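Local coordinates for fructuronate-tagaturonate epimerase UxaE from Cohnella laeviribosi in complex with 1 glycerol (Cohnella laeviribosi, PDB 6IL9), which probably interconverts D-fructuronate and D-tagaturonate as a zinc-containing TIM-barrel epimerase, at residues F176-L181 and H364-G369; E185-E190 and I270-T275; N189-A194 and V241-E246; E246-M251 and S289-K294. All blocks are in the same frame, centred on the assembly; numbering follows the deposited sequence.

Interaction 1: F176-L181 and H364-G369; sequences FTMLTL and HVKTAG
The imidazole of His364 is met over one face by the methyl of Met178: CE stands 4.0 Å from the ring centroid, 29° off the normal, a CH-pi contact that bears mainly on the NE2 and CD2 side. The Met178 sulfur follows obliquely, SD lying 4.5 Å from the same centroid. At the ring's edge, in its plane, sits CE of Lys366. The other ring nitrogen, ND1, is taken by Thr93 through a hydrogen bond, which helps to fix the rotation of the imidazole. Met178 reaches this place fully stretched, with CG anti to the backbone N (chi1 177°) and every later torsion extended, and Met178 CE also lies 4.0 Å from Lys366 CE. Two residues further along each strand, Lys366 and Thr180 meet tip to tip: NZ donates to Thr180 OG1 across 2.8 Å. This hydroxyl is also bonded to Asp158. The same NZ forms salt bridges with Asp158, Asp160 and Glu269, which with Thr180 hold the end of the lysine in place. A bound glycerol lies about 4 Å from the Lys366 side chain (nearest atoms), so the lysine borders the glycerol-occupied pocket. All four residues point into the interior of the TIM barrel, where strands 178-182 and 363-367 are not neighbours in the sheet: the axes of the short strand segments approach no closer than 12.7 Å and are inclined at 80°, and the long side chains of Met178 and Lys366 span most of the gap. Strands 156-162 and 267-271 flank strand 178-182, while helix 165-173 packs on its outer side against Leu179.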
loop_
_atom_site.group_PDB
_atom_site.type_symbol
_atom_site.label_atom_id
_atom_site.label_comp_id
_atom_site.label_asym_id
_atom_site.label_seq_id
_atom_site.Cartn_x
_atom_site.Cartn_y
_atom_site.Cartn_z
ATOM N N PHE A 176 2.934 -12.137 6.273
ATOM C CA PHE A 176 2.877 -11.307 5.077
ATOM C C PHE A 176 3.331 -12.108 3.867
ATOM O O PHE A 176 4.211 -12.971 3.962
ATOM C CB PHE A 176 3.719 -10.049 5.258
ATOM C CG PHE A 176 3.027 -9.009 6.088
ATOM C CD1 PHE A 176 3.016 -9.112 7.467
ATOM C CD2 PHE A 176 2.331 -7.972 5.493
ATOM C CE1 PHE A 176 2.347 -8.180 8.252
ATOM C CE2 PHE A 176 1.670 -7.020 6.263
ATOM C CZ PHE A 176 1.661 -7.131 7.645
ATOM N N THR A 177 2.683 -11.848 2.732
ATOM C CA THR A 177 2.900 -12.620 1.517
ATOM C C THR A 177 3.633 -11.827 0.454
ATOM O O THR A 177 4.077 -12.407 -0.543
ATOM C CB THR A 177 1.561 -13.115 0.961
ATOM O OG1 THR A 177 0.659 -12.007 0.810
ATOM C CG2 THR A 177 0.954 -14.124 1.911
ATOM N N MET A 178 3.772 -10.527 0.653
ATOM C CA MET A 178 4.510 -9.640 -0.223
ATOM C C MET A 178 5.489 -8.879 0.650
ATOM O O MET A 178 5.111 -8.396 1.719
ATOM C CB MET A 178 3.547 -8.690 -0.949
ATOM C CG MET A 178 4.199 -7.658 -1.842
ATOM S SD MET A 178 2.992 -6.798 -2.900
ATOM C CE MET A 178 4.120 -5.642 -3.679
ATOM N N LEU A 179 6.751 -8.819 0.239
ATOM C CA LEU A 179 7.771 -8.102 0.996
ATOM C C LEU A 179 8.409 -7.061 0.092
ATOM O O LEU A 179 9.004 -7.408 -0.930
ATOM C CB LEU A 179 8.833 -9.061 1.549
ATOM C CG LEU A 179 8.480 -9.850 2.804
ATOM C CD1 LEU A 179 9.745 -10.281 3.535
ATOM C CD2 LEU A 179 7.600 -9.044 3.721
ATOM N N THR A 180 8.280 -5.787 0.465
ATOM C CA THR A 180 8.835 -4.679 -0.299
ATOM C C THR A 180 10.152 -4.249 0.328
ATOM O O THR A 180 10.168 -3.767 1.462
ATOM C CB THR A 180 7.859 -3.500 -0.325
ATOM O OG1 THR A 180 6.658 -3.908 -0.996
ATOM C CG2 THR A 180 8.462 -2.295 -1.036
ATOM N N LEU A 181 11.244 -4.410 -0.408
ATOM C CA LEU A 181 12.574 -4.043 0.079
ATOM C C LEU A 181 12.920 -2.646 -0.415
ATOM O O LEU A 181 13.192 -2.443 -1.607
ATOM C CB LEU A 181 13.634 -5.047 -0.374
ATOM C CG LEU A 181 15.014 -4.797 0.256
ATOM C CD1 LEU A 181 14.921 -5.010 1.754
ATOM C CD2 LEU A 181 16.065 -5.724 -0.353
ATOM N N HIS A 364 1.755 -3.769 -10.806
ATOM C CA HIS A 364 1.336 -3.481 -9.445
ATOM C C HIS A 364 1.256 -1.969 -9.291
ATOM O O HIS A 364 2.174 -1.256 -9.701
ATOM C CB HIS A 364 2.313 -4.059 -8.415
ATOM C CG HIS A 364 1.810 -3.959 -7.013
ATOM N ND1 HIS A 364 0.670 -4.605 -6.597
ATOM C CD2 HIS A 364 2.266 -3.266 -5.940
ATOM C CE1 HIS A 364 0.445 -4.329 -5.325
ATOM N NE2 HIS A 364 1.400 -3.519 -4.900
ATOM N N VAL A 365 0.159 -1.485 -8.707
ATOM C CA VAL A 365 0.005 -0.074 -8.362
ATOM C C VAL A 365 -0.301 0.006 -6.875
ATOM O O VAL A 365 -1.162 -0.731 -6.387
ATOM C CB VAL A 365 -1.113 0.590 -9.185
ATOM C CG1 VAL A 365 -1.380 2.005 -8.680
ATOM C CG2 VAL A 365 -0.749 0.605 -10.672
ATOM N N LYS A 366 0.393 0.896 -6.155
ATOM C CA LYS A 366 0.178 1.044 -4.716
ATOM C C LYS A 366 -0.562 2.335 -4.395
ATOM O O LYS A 366 -0.272 3.391 -4.970
ATOM C CB LYS A 366 1.498 1.029 -3.937
ATOM C CG LYS A 366 2.204 -0.293 -3.978
ATOM C CD LYS A 366 3.149 -0.453 -2.787
ATOM C CE LYS A 366 3.993 -1.697 -3.002
ATOM N NZ LYS A 366 4.895 -1.957 -1.849
ATOM N N THR A 367 -1.532 2.227 -3.490
ATOM C CA THR A 367 -2.234 3.354 -2.887
ATOM C C THR A 367 -2.249 3.176 -1.376
ATOM O O THR A 367 -2.100 2.061 -0.853
ATOM C CB THR A 367 -3.695 3.481 -3.368
ATOM O OG1 THR A 367 -4.499 2.477 -2.728
ATOM C CG2 THR A 367 -3.797 3.336 -4.879
ATOM N N ALA A 368 -2.449 4.292 -0.670
ATOM C CA ALA A 368 -2.700 4.232 0.769
ATOM C C ALA A 368 -3.373 5.517 1.238
ATOM O O ALA A 368 -4.539 5.499 1.647
ATOM C CB ALA A 368 -1.398 3.981 1.537
ATOM N N GLY A 369 -2.662 6.643 1.148
ATOM C CA GLY A 369 -3.183 7.884 1.697
ATOM C C GLY A 369 -4.453 8.383 1.033
ATOM O O GLY A 369 -5.249 9.090 1.663
#

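Interaction 2: E185-E190 and I270-T275; sequences EQIDNE and ISIDET. With ZN (zinc ion), chain C.
Van der Waals contacts join Ile187 and Asn189 to the loop that follows strand 267-271, with Thr275 taking the largest share. Ile187 crosses Thr275 at about a right angle, its CG1 lying 4.0 Å from Thr275 OG1 and its CG2 at a similar distance from the methyl. Beyond, Ile187 CD1 packs on Ile272 CG2 at 4.2 Å. The closest approach pairs the Thr275 methyl with an amide oxygen: CG2 lies 3.2 Å from Asn189 OD1, which also accepts weak hydrogen bonds from Leu276 N and Thr277 N.

The hydrogen bonds lie within the loop. Thr275 OG1, anti to its carbonyl carbon (chi1 -63°), turns back to donate to Ile272 O at 3.1 Å, arriving 54° out of the carbonyl plane. An alanine in place of Thr275 would lose both hydroxyl and methyl, and is likely to leave this loop turn less firmly closed and a gap facing Ile187 and Asn189. Ser271 OG donates to Asp273 OD1 at 2.7 Å and so steadies the carboxylate.

Metal binding is the third element. Asp273 OD2 holds the zinc ion at 2.4 Å; His161, His343 and a water at 2.3 Å from the zinc complete the ligands found, and Glu274 OE2 accepts a weak bond from that water. The contact thus backs a metal-binding loop at the C-terminal end of a barrel strand. Strand 178-182 and strand 300-302 lie beside strand 267-271, and helix 234-259 covers Ile187 through Val243, Tyr244 and Ala247.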
loop_
_atom_site.group_PDB
_atom_site.type_symbol
_atom_site.label_atom_id
_atom_site.label_comp_id
_atom_site.label_asym_id
_atom_site.label_seq_id
_atom_site.Cartn_x
_atom_site.Cartn_y
_atom_site.Cartn_z
ATOM N N GLU A 185 18.440 3.605 0.737
ATOM C CA GLU A 185 19.588 3.993 1.552
ATOM C C GLU A 185 20.903 3.436 1.016
ATOM O O GLU A 185 21.973 3.957 1.362
ATOM C CB GLU A 185 19.378 3.546 2.998
ATOM C CG GLU A 185 18.191 4.229 3.656
ATOM C CD GLU A 185 18.309 4.300 5.163
ATOM O OE1 GLU A 185 17.349 4.786 5.798
ATOM O OE2 GLU A 185 19.353 3.873 5.709
ATOM N N GLN A 186 20.857 2.398 0.185
ATOM C CA GLN A 186 22.071 1.845 -0.395
ATOM C C GLN A 186 22.455 2.514 -1.705
ATOM O O GLN A 186 23.585 2.333 -2.168
ATOM C CB GLN A 186 21.905 0.337 -0.614
ATOM C CG GLN A 186 22.046 -0.500 0.657
ATOM C CD GLN A 186 20.772 -0.549 1.495
ATOM O OE1 GLN A 186 19.704 -0.125 1.059
ATOM N NE2 GLN A 186 20.892 -1.061 2.715
ATOM N N ILE A 187 21.546 3.276 -2.310
ATOM C CA ILE A 187 21.831 3.949 -3.568
ATOM C C ILE A 187 22.853 5.053 -3.331
ATOM O O ILE A 187 22.745 5.824 -2.369
ATOM C CB ILE A 187 20.537 4.513 -4.173
ATOM C CG1 ILE A 187 19.519 3.390 -4.400
ATOM C CG2 ILE A 187 20.825 5.248 -5.465
ATOM C CD1 ILE A 187 19.872 2.473 -5.549
ATOM N N ASP A 188 23.849 5.141 -4.211
ATOM C CA ASP A 188 24.863 6.191 -4.099
ATOM C C ASP A 188 24.415 7.376 -4.951
ATOM O O ASP A 188 24.741 7.487 -6.134
ATOM C CB ASP A 188 26.234 5.666 -4.507
ATOM C CG ASP A 188 27.353 6.632 -4.154
ATOM O OD1 ASP A 188 27.055 7.831 -3.989
ATOM O OD2 ASP A 188 28.518 6.199 -4.040
ATOM N N ASN A 189 23.670 8.291 -4.327
ATOM C CA ASN A 189 23.105 9.409 -5.078
ATOM C C ASN A 189 24.165 10.431 -5.474
ATOM O O ASN A 189 24.047 11.061 -6.531
ATOM C CB ASN A 189 21.989 10.069 -4.267
ATOM C CG ASN A 189 20.673 9.313 -4.360
ATOM O OD1 ASN A 189 19.928 9.467 -5.326
ATOM N ND2 ASN A 189 20.386 8.491 -3.354
ATOM N N GLU A 190 25.207 10.613 -4.659
ATOM C CA GLU A 190 26.249 11.560 -5.038
ATOM C C GLU A 190 27.006 11.062 -6.264
ATOM O O GLU A 190 27.400 11.856 -7.123
ATOM C CB GLU A 190 27.196 11.815 -3.866
ATOM C CG GLU A 190 27.391 10.644 -2.913
ATOM C CD GLU A 190 28.114 11.051 -1.637
ATOM O OE1 GLU A 190 28.978 11.951 -1.708
ATOM O OE2 GLU A 190 27.818 10.476 -0.564
ATOM N N ILE A 270 11.233 -5.137 -5.221
ATOM C CA ILE A 270 12.418 -4.313 -5.026
ATOM C C ILE A 270 12.017 -2.867 -5.276
ATOM O O ILE A 270 11.502 -2.530 -6.347
ATOM C CB ILE A 270 13.566 -4.755 -5.941
ATOM C CG1 ILE A 270 14.041 -6.143 -5.502
ATOM C CG2 ILE A 270 14.705 -3.744 -5.865
ATOM C CD1 ILE A 270 14.703 -6.925 -6.591
ATOM N N SER A 271 12.246 -2.012 -4.286
ATOM C CA SER A 271 11.800 -0.625 -4.343
ATOM C C SER A 271 13.015 0.287 -4.373
ATOM O O SER A 271 13.872 0.229 -3.484
ATOM C CB SER A 271 10.878 -0.308 -3.164
ATOM O OG SER A 271 10.915 1.064 -2.813
ATOM N N ILE A 272 13.101 1.106 -5.417
ATOM C CA ILE A 272 14.107 2.157 -5.489
ATOM C C ILE A 272 13.408 3.436 -5.939
ATOM O O ILE A 272 13.998 4.263 -6.641
ATOM C CB ILE A 272 15.265 1.768 -6.430
ATOM C CG1 ILE A 272 14.737 1.351 -7.805
ATOM C CG2 ILE A 272 16.100 0.639 -5.826
ATOM C CD1 ILE A 272 15.804 0.933 -8.762
ATOM N N ASP A 273 12.145 3.607 -5.527
ATOM C CA ASP A 273 11.335 4.725 -5.998
ATOM C C ASP A 273 11.490 5.978 -5.150
ATOM O O ASP A 273 11.060 7.052 -5.584
ATOM C CB ASP A 273 9.855 4.337 -6.051
ATOM C CG ASP A 273 9.284 4.048 -4.694
ATOM O OD1 ASP A 273 9.514 2.930 -4.176
ATOM O OD2 ASP A 273 8.602 4.938 -4.147
ATOM N N GLU A 274 12.079 5.873 -3.961
ATOM C CA GLU A 274 12.362 7.039 -3.127
ATOM C C GLU A 274 13.819 7.466 -3.248
ATOM O O GLU A 274 14.484 7.766 -2.253
ATOM C CB GLU A 274 11.979 6.757 -1.677
ATOM C CG GLU A 274 10.601 6.121 -1.557
ATOM C CD GLU A 274 9.789 6.647 -0.389
ATOM O OE1 GLU A 274 10.211 6.445 0.769
ATOM O OE2 GLU A 274 8.718 7.254 -0.628
ATOM N N THR A 275 14.327 7.491 -4.478
ATOM C CA THR A 275 15.664 7.957 -4.812
ATOM C C THR A 275 15.590 9.410 -5.271
ATOM O O THR A 275 14.556 9.868 -5.761
ATOM C CB THR A 275 16.270 7.070 -5.912
ATOM O OG1 THR A 275 16.417 5.735 -5.415
ATOM C CG2 THR A 275 17.636 7.555 -6.348
HETATM ZN ZN ZN C . 7.530 3.743 -2.368
HETATM O O HOH W 1 6.045 5.397 -1.777
#

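Interaction 3: N189-A194 and V241-E246; sequences NEAAQA and VLVYRE
Leu242 and Val243 of helix 234-259 receive two alanines of the short helix 189-193, a nearly antiparallel helix pair on the outside of the TIM barrel. The segment axes approach to 8.0 Å at 162°, a close spacing made possible by the small Ala191 and Ala192 side chains.

Along the second segment, Leu242 comes first and meets the short helix with its first side-chain carbon: Leu242 CB lies 3.8 Å from Ala191 CB. The rest of the leucine continues onto Val199 and Lys202 of helix 196-204. Val243 carries the larger part of the contact. One methyl, CG2, is set anti to the carbonyl carbon and beside the backbone N, and this directs it against the short helix, where it touches both alanine methyls. The nearer to Val243 CG2 is Ala192 CB at 3.8 Å, while Ala191 CB stands at 4.2 Å. Its other methyl, CG1, anti to the backbone N (chi1 174°), instead lies 3.5 Å above the plane of the Tyr244 ring, toward the rim. The Tyr244 side chain touches Ser283 and Val287 of helix 281-293. Asp188 caps the short helix through a side-chain bond to Ala191 N, and Arg239 of the long helix donates to Ala194 O just past its end. Val243 CG2 also rests against the backbone of the short helix, 3.7 Å from Ala192 N.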
loop_
_atom_site.group_PDB
_atom_site.type_symbol
_atom_site.label_atom_id
_atom_site.label_comp_id
_atom_site.label_asym_id
_atom_site.label_seq_id
_atom_site.Cartn_x
_atom_site.Cartn_y
_atom_site.Cartn_z
ATOM N N ASN A 189 23.670 8.291 -4.327
ATOM C CA ASN A 189 23.105 9.409 -5.078
ATOM C C ASN A 189 24.165 10.431 -5.474
ATOM O O ASN A 189 24.047 11.061 -6.531
ATOM C CB ASN A 189 21.989 10.069 -4.267
ATOM C CG ASN A 189 20.673 9.313 -4.360
ATOM O OD1 ASN A 189 19.928 9.467 -5.326
ATOM N ND2 ASN A 189 20.386 8.491 -3.354
ATOM N N GLU A 190 25.207 10.613 -4.659
ATOM C CA GLU A 190 26.249 11.560 -5.038
ATOM C C GLU A 190 27.006 11.062 -6.264
ATOM O O GLU A 190 27.400 11.856 -7.123
ATOM C CB GLU A 190 27.196 11.815 -3.866
ATOM C CG GLU A 190 27.391 10.644 -2.913
ATOM C CD GLU A 190 28.114 11.051 -1.637
ATOM O OE1 GLU A 190 28.978 11.951 -1.708
ATOM O OE2 GLU A 190 27.818 10.476 -0.564
ATOM N N ALA A 191 27.173 9.741 -6.391
ATOM C CA ALA A 191 27.754 9.185 -7.611
ATOM C C ALA A 191 26.872 9.444 -8.824
ATOM O O ALA A 191 27.376 9.527 -9.948
ATOM C CB ALA A 191 27.990 7.685 -7.445
ATOM N N ALA A 192 25.556 9.559 -8.627
ATOM C CA ALA A 192 24.676 9.822 -9.760
ATOM C C ALA A 192 24.801 11.263 -10.239
ATOM O O ALA A 192 24.614 11.533 -11.430
ATOM C CB ALA A 192 23.229 9.503 -9.387
ATOM N N GLN A 193 25.132 12.189 -9.338
ATOM C CA GLN A 193 25.241 13.610 -9.653
ATOM C C GLN A 193 26.664 14.059 -9.954
ATOM O O GLN A 193 26.850 15.167 -10.471
ATOM C CB GLN A 193 24.702 14.453 -8.493
ATOM C CG GLN A 193 23.440 13.909 -7.852
ATOM C CD GLN A 193 22.266 14.846 -8.017
ATOM O OE1 GLN A 193 22.371 15.875 -8.688
ATOM N NE2 GLN A 193 21.138 14.502 -7.401
ATOM N N ALA A 194 27.665 13.239 -9.649
ATOM C CA ALA A 194 29.049 13.672 -9.734
ATOM C C ALA A 194 29.486 13.818 -11.189
ATOM O O ALA A 194 28.863 13.288 -12.113
ATOM C CB ALA A 194 29.960 12.682 -9.011
ATOM N N VAL A 241 27.393 1.227 -12.140
ATOM C CA VAL A 241 27.989 0.386 -11.103
ATOM C C VAL A 241 28.107 1.159 -9.793
ATOM O O VAL A 241 27.753 0.660 -8.717
ATOM C CB VAL A 241 29.349 -0.165 -11.576
ATOM C CG1 VAL A 241 30.060 -0.928 -10.442
ATOM C CG2 VAL A 241 29.169 -1.066 -12.787
ATOM N N LEU A 242 28.587 2.406 -9.857
ATOM C CA LEU A 242 28.760 3.183 -8.632
ATOM C C LEU A 242 27.428 3.474 -7.949
ATOM O O LEU A 242 27.339 3.446 -6.716
ATOM C CB LEU A 242 29.484 4.490 -8.942
ATOM C CG LEU A 242 30.933 4.332 -9.384
ATOM C CD1 LEU A 242 31.536 5.697 -9.701
ATOM C CD2 LEU A 242 31.739 3.636 -8.298
ATOM N N VAL A 243 26.385 3.767 -8.730
ATOM C CA VAL A 243 25.112 4.159 -8.137
ATOM C C VAL A 243 24.418 2.959 -7.500
ATOM O O VAL A 243 23.810 3.076 -6.429
ATOM C CB VAL A 243 24.215 4.836 -9.194
ATOM C CG1 VAL A 243 22.833 5.116 -8.614
ATOM C CG2 VAL A 243 24.857 6.135 -9.684
ATOM N N TYR A 244 24.495 1.790 -8.143
ATOM C CA TYR A 244 23.599 0.686 -7.835
ATOM C C TYR A 244 24.256 -0.556 -7.242
ATOM O O TYR A 244 23.528 -1.398 -6.705
ATOM C CB TYR A 244 22.822 0.270 -9.100
ATOM C CG TYR A 244 21.864 1.339 -9.580
ATOM C CD1 TYR A 244 20.654 1.557 -8.931
ATOM C CD2 TYR A 244 22.186 2.152 -10.658
ATOM C CE1 TYR A 244 19.785 2.548 -9.350
ATOM C CE2 TYR A 244 21.319 3.150 -11.086
ATOM C CZ TYR A 244 20.122 3.338 -10.427
ATOM O OH TYR A 244 19.256 4.324 -10.838
ATOM N N ARG A 245 25.586 -0.711 -7.311
ATOM C CA ARG A 245 26.190 -1.993 -6.934
ATOM C C ARG A 245 25.881 -2.356 -5.488
ATOM O O ARG A 245 25.516 -3.501 -5.191
ATOM C CB ARG A 245 27.706 -1.982 -7.150
ATOM C CG ARG A 245 28.365 -3.268 -6.673
ATOM C CD ARG A 245 29.862 -3.311 -6.929
ATOM N NE ARG A 245 30.538 -4.189 -5.969
ATOM C CZ ARG A 245 30.566 -5.519 -6.039
ATOM N NH1 ARG A 245 29.958 -6.167 -7.030
ATOM N NH2 ARG A 245 31.206 -6.211 -5.106
ATOM N N GLU A 246 26.038 -1.399 -4.566
ATOM C CA GLU A 246 25.786 -1.709 -3.162
ATOM C C GLU A 246 24.324 -2.080 -2.939
ATOM O O GLU A 246 24.015 -2.963 -2.131
ATOM C CB GLU A 246 26.194 -0.527 -2.283
ATOM C CG GLU A 246 26.016 -0.778 -0.799
ATOM C CD GLU A 246 26.440 0.412 0.050
ATOM O OE1 GLU A 246 27.231 1.249 -0.446
ATOM O OE2 GLU A 246 25.987 0.503 1.215
#

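Interaction 4: E246-M251 and S289-K294; sequences EAIQFM and SELIGK
Leu291 of helix 281-293 fits against Ile248 and Met251 of helix 234-259, two helices that pack side by side around the outside of the TIM barrel with strand 267-271 between them in sequence. The segment axes run 10.2 Å apart and cross at only -29°, both pointing the same way.

From its CB, which starts off to one side of the neighbouring helix, the leucine turns inward: CG lies anti to the carbonyl carbon (chi1 -64°) and comes within 4.1 Å of Met251 SD. There the chain forks. CD2 drops onto Met251 CB at 3.6 Å and reaches Ile248 CG2 at 4.1 Å, so this one methyl bridges residues a helical turn apart. An alanine here would remove the whole fork and would probably open a gap between the helices, leaving the Met251 thioether freer to turn.

One residue earlier, Glu290 adds its aliphatic base, CB lying 4.0 Å from Ile248 CG2. Its carboxylate is bent away to helix 208-218, where OE2 is bonded to Tyr218 and forms a salt bridge with Lys217 while OE1 is bonded to His213, partners that probably offset its buried charge. Ile270 of strand 267-271 touches both Met251 and Leu291, tying the helix pair to the barrel wall. Met251 and Leu291 cross at about a right angle, and their closest atoms are the sulfur SD and the methyl CD1, 3.5 Å apart.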
loop_
_atom_site.group_PDB
_atom_site.type_symbol
_atom_site.label_atom_id
_atom_site.label_comp_id
_atom_site.label_asym_id
_atom_site.label_seq_id
_atom_site.Cartn_x
_atom_site.Cartn_y
_atom_site.Cartn_z
ATOM N N GLU A 246 26.038 -1.399 -4.566
ATOM C CA GLU A 246 25.786 -1.709 -3.162
ATOM C C GLU A 246 24.324 -2.080 -2.939
ATOM O O GLU A 246 24.015 -2.963 -2.131
ATOM C CB GLU A 246 26.194 -0.527 -2.283
ATOM C CG GLU A 246 26.016 -0.778 -0.799
ATOM C CD GLU A 246 26.440 0.412 0.050
ATOM O OE1 GLU A 246 27.231 1.249 -0.446
ATOM O OE2 GLU A 246 25.987 0.503 1.215
ATOM N N ALA A 247 23.412 -1.425 -3.661
ATOM C CA ALA A 247 22.001 -1.775 -3.547
ATOM C C ALA A 247 21.732 -3.170 -4.098
ATOM O O ALA A 247 20.940 -3.924 -3.526
ATOM C CB ALA A 247 21.140 -0.734 -4.265
ATOM N N ILE A 248 22.373 -3.520 -5.215
ATOM C CA ILE A 248 22.225 -4.858 -5.789
ATOM C C ILE A 248 22.700 -5.911 -4.800
ATOM O O ILE A 248 22.042 -6.936 -4.588
ATOM C CB ILE A 248 22.998 -4.951 -7.114
ATOM C CG1 ILE A 248 22.352 -4.046 -8.168
ATOM C CG2 ILE A 248 23.086 -6.414 -7.608
ATOM C CD1 ILE A 248 23.241 -3.830 -9.387
ATOM N N GLN A 249 23.861 -5.675 -4.186
ATOM C CA GLN A 249 24.376 -6.625 -3.206
ATOM C C GLN A 249 23.403 -6.796 -2.054
ATOM O O GLN A 249 23.236 -7.904 -1.530
ATOM C CB GLN A 249 25.737 -6.159 -2.695
ATOM C CG GLN A 249 26.802 -6.174 -3.746
ATOM C CD GLN A 249 27.032 -7.558 -4.296
ATOM O OE1 GLN A 249 26.937 -7.786 -5.508
ATOM N NE2 GLN A 249 27.329 -8.503 -3.408
ATOM N N PHE A 250 22.747 -5.705 -1.659
ATOM C CA PHE A 250 21.783 -5.739 -0.567
ATOM C C PHE A 250 20.540 -6.523 -0.964
ATOM O O PHE A 250 20.009 -7.299 -0.162
ATOM C CB PHE A 250 21.430 -4.303 -0.159
ATOM C CG PHE A 250 20.430 -4.205 0.966
ATOM C CD1 PHE A 250 20.707 -4.744 2.217
ATOM C CD2 PHE A 250 19.225 -3.545 0.774
ATOM C CE1 PHE A 250 19.790 -4.644 3.254
ATOM C CE2 PHE A 250 18.298 -3.442 1.804
ATOM C CZ PHE A 250 18.579 -3.999 3.044
ATOM N N MET A 251 20.067 -6.333 -2.201
ATOM C CA MET A 251 18.955 -7.127 -2.717
ATOM C C MET A 251 19.265 -8.618 -2.640
ATOM O O MET A 251 18.454 -9.416 -2.153
ATOM C CB MET A 251 18.654 -6.724 -4.170
ATOM C CG MET A 251 18.175 -5.288 -4.393
ATOM S SD MET A 251 18.319 -4.716 -6.132
ATOM C CE MET A 251 18.269 -2.949 -5.849
ATOM N N SER A 289 19.382 -7.462 -14.645
ATOM C CA SER A 289 20.249 -8.489 -15.200
ATOM C C SER A 289 21.136 -9.095 -14.123
ATOM O O SER A 289 21.361 -10.309 -14.101
ATOM C CB SER A 289 21.101 -7.895 -16.321
ATOM O OG SER A 289 21.827 -8.905 -16.982
ATOM N N GLU A 290 21.650 -8.262 -13.219
ATOM C CA GLU A 290 22.505 -8.776 -12.157
ATOM C C GLU A 290 21.723 -9.648 -11.193
ATOM O O GLU A 290 22.220 -10.684 -10.743
ATOM C CB GLU A 290 23.158 -7.626 -11.396
ATOM C CG GLU A 290 24.198 -6.891 -12.207
ATOM C CD GLU A 290 25.257 -7.822 -12.752
ATOM O OE1 GLU A 290 26.053 -8.377 -11.954
ATOM O OE2 GLU A 290 25.288 -8.004 -13.983
ATOM N N LEU A 291 20.516 -9.220 -10.827
ATOM C CA LEU A 291 19.711 -10.000 -9.897
ATOM C C LEU A 291 19.285 -11.317 -10.519
ATOM O O LEU A 291 19.379 -12.376 -9.891
ATOM C CB LEU A 291 18.482 -9.198 -9.483
ATOM C CG LEU A 291 18.792 -7.921 -8.720
ATOM C CD1 LEU A 291 17.517 -7.144 -8.548
ATOM C CD2 LEU A 291 19.401 -8.269 -7.374
ATOM N N ILE A 292 18.781 -11.265 -11.751
ATOM C CA ILE A 292 18.317 -12.486 -12.395
ATOM C C ILE A 292 19.486 -13.444 -12.603
ATOM O O ILE A 292 19.354 -14.666 -12.437
ATOM C CB ILE A 292 17.585 -12.135 -13.707
ATOM C CG1 ILE A 292 16.402 -11.205 -13.417
ATOM C CG2 ILE A 292 17.072 -13.364 -14.360
ATOM C CD1 ILE A 292 15.315 -11.817 -12.573
ATOM N N GLY A 293 20.672 -12.899 -12.891
ATOM C CA GLY A 293 21.861 -13.729 -12.990
ATOM C C GLY A 293 22.217 -14.438 -11.695
ATOM O O GLY A 293 22.839 -15.500 -11.717
ATOM N N LYS A 294 21.822 -13.873 -10.553
ATOM C CA LYS A 294 22.094 -14.481 -9.257
ATOM C C LYS A 294 20.909 -15.277 -8.720
ATOM O O LYS A 294 20.860 -15.571 -7.518
ATOM C CB LYS A 294 22.522 -13.412 -8.246
ATOM C CG LYS A 294 23.983 -13.009 -8.399
ATOM C CD LYS A 294 24.897 -14.120 -7.885
ATOM C CE LYS A 294 25.080 -14.017 -6.372
ATOM N NZ LYS A 294 25.283 -15.349 -5.726
#

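Overall arrangement
The four contacts run from the barrel interior to its outer helices. Interaction 1 lies near the centre of the chain, and its centre is about 17 Å from that of interaction 2; both use the parallel sheet, where strands 178-182 and 267-271 are neighbours, joined by Leu181 O and Ser271 N. Interactions 2 and 3, about 9 Å apart between centres, share Asn189 and Glu190. Interactions 3 and 4 come in series along helix 234-259, meeting at Glu246. Interactions 2, 3 and 4 are all nested within the chain loop closed by interaction 1. Interaction 2 touches each of the other three, so the outer helices, the zinc-bearing loop and the barrel interior adjoin one another.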